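Local atomic coordinates of ARO (armadillo repeats only protein) (Plasmodium falciparum Santa Lucia, PDB entry 5EWP), a protein that is an armadillo-repeat protein that probably serves as a protein-binding scaffold for the translocation and attachment of rhoptries to the apical pole of the malaria parasite. Residues E196-L201 and Q237-A242. Residues are numbered along the deposited sequence; the frame is centred on the assembly and turned at random.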
# COMPACT_ATOMS: atom_id res chain seq x y z
N GLU A 196 2.73 -5.00 -12.24
CA GLU A 196 2.21 -3.77 -11.64
C GLU A 196 3.32 -2.73 -11.48
O GLU A 196 3.11 -1.54 -11.72
CB GLU A 196 1.54 -4.07 -10.29
CG GLU A 196 0.28 -4.92 -10.43
CD GLU A 196 -0.30 -5.35 -9.09
OE1 GLU A 196 0.23 -4.96 -8.03
OE2 GLU A 196 -1.30 -6.10 -9.11
N ALA A 197 4.51 -3.20 -11.12
CA ALA A 197 5.64 -2.30 -10.95
C ALA A 197 6.05 -1.63 -12.27
O ALA A 197 6.48 -0.48 -12.27
CB ALA A 197 6.83 -3.06 -10.33
N ILE A 198 5.91 -2.33 -13.39
CA ILE A 198 6.15 -1.72 -14.69
C ILE A 198 5.22 -0.53 -14.87
O ILE A 198 5.64 0.57 -15.22
CB ILE A 198 5.91 -2.71 -15.84
CG1 ILE A 198 6.97 -3.81 -15.83
CG2 ILE A 198 5.94 -1.97 -17.19
CD1 ILE A 198 6.67 -4.93 -16.80
N TYR A 199 3.94 -0.75 -14.58
CA TYR A 199 2.95 0.32 -14.71
C TYR A 199 3.22 1.46 -13.73
O TYR A 199 2.99 2.63 -14.05
CB TYR A 199 1.55 -0.24 -14.52
CG TYR A 199 1.15 -1.25 -15.57
CD1 TYR A 199 1.60 -1.14 -16.89
CD2 TYR A 199 0.33 -2.31 -15.25
CE1 TYR A 199 1.23 -2.07 -17.85
CE2 TYR A 199 -0.05 -3.24 -16.20
CZ TYR A 199 0.40 -3.13 -17.49
OH TYR A 199 0.01 -4.08 -18.40
N HIS A 200 3.68 1.13 -12.53
CA HIS A 200 4.01 2.18 -11.57
C HIS A 200 5.14 3.07 -12.09
O HIS A 200 5.10 4.29 -11.95
CB HIS A 200 4.39 1.57 -10.21
CG HIS A 200 3.29 0.79 -9.55
ND1 HIS A 200 1.95 1.02 -9.80
CD2 HIS A 200 3.33 -0.22 -8.65
CE1 HIS A 200 1.22 0.19 -9.08
NE2 HIS A 200 2.04 -0.58 -8.38
N LEU A 201 6.17 2.44 -12.66
CA LEU A 201 7.31 3.18 -13.18
C LEU A 201 6.90 4.10 -14.34
O LEU A 201 7.33 5.25 -14.40
CB LEU A 201 8.40 2.21 -13.63
CG LEU A 201 9.12 1.53 -12.47
CD1 LEU A 201 9.95 0.34 -12.96
CD2 LEU A 201 9.99 2.53 -11.71
N GLN A 237 2.52 -13.06 -22.16
CA GLN A 237 2.41 -12.03 -23.20
C GLN A 237 2.23 -10.62 -22.65
O GLN A 237 2.89 -9.69 -23.12
CB GLN A 237 1.26 -12.36 -24.15
N ASP A 238 1.32 -10.45 -21.70
CA ASP A 238 1.09 -9.14 -21.08
C ASP A 238 2.38 -8.61 -20.48
O ASP A 238 2.78 -7.47 -20.73
CB ASP A 238 -0.00 -9.24 -20.01
N LEU A 239 3.04 -9.45 -19.69
CA LEU A 239 4.25 -9.05 -18.99
C LEU A 239 5.40 -8.81 -19.97
O LEU A 239 6.15 -7.84 -19.83
CB LEU A 239 4.65 -10.10 -17.95
CG LEU A 239 5.98 -9.83 -17.23
CD1 LEU A 239 5.97 -8.48 -16.50
CD2 LEU A 239 6.28 -10.97 -16.28
N ALA A 240 5.52 -9.66 -20.98
CA ALA A 240 6.61 -9.56 -21.94
C ALA A 240 6.45 -8.32 -22.79
O ALA A 240 7.42 -7.59 -23.05
CB ALA A 240 6.66 -10.80 -22.80
N GLU A 241 5.22 -8.07 -23.24
CA GLU A 241 4.91 -6.86 -23.98
C GLU A 241 5.12 -5.58 -23.17
O GLU A 241 5.73 -4.63 -23.67
CB GLU A 241 3.47 -6.92 -24.50
N ALA A 242 4.62 -5.55 -21.93
CA ALA A 242 4.74 -4.37 -21.08
C ALA A 242 6.20 -4.06 -20.80
O ALA A 242 6.62 -2.89 -20.84
CB ALA A 242 3.98 -4.57 -19.78
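Two neighbouring helices of the armadillo solenoid, 192-205 and 237-250, meet where Ile198 and Tyr199 of the first bear on Leu239 and Ala242 of the second. Ile198 and Ala242 share the larger part of the contact. The CD1 methyl of Ile198 reaches Leu239 CD1 at 3.6 Å, the two side chains crossing at about a right angle, and also lies 4.0 Å from Ala242 CB. The other branch turns to the backbone beyond: with CG2 anti to its own backbone N and CG1 anti to the carbonyl carbon (chi1 -68°), isoleucine sends one arm to the leucine while CG2 rests 3.8 Å from Ala242 O. Such stacking of helices, row upon row, is how armadillo repeats share a continuous hydrophobic core. Here the two short segments run in roughly the same direction, 30° apart, with their axes 10.5 Å from each other. With only a methyl on Ala242, the backbones can approach to 7.1 Å between Ile198 CA and Ala242 CA. Tyr199 flanks this pair on the exposed side: its CB does not head for the other helix, but its ring comes nearer, and Ala242 CB meets it obliquely, 4.2 Å from CE1. Beyond the two segments Ile198 also packs on Ser243 and Leu246 of helix 237-250 and on Leu179, so its apolar surroundings come from both the partner helix and a loop. Helix 192-205 is a middle layer: its His200 packs on helices 142-156 and 171-177, which places it between them and helix 237-250.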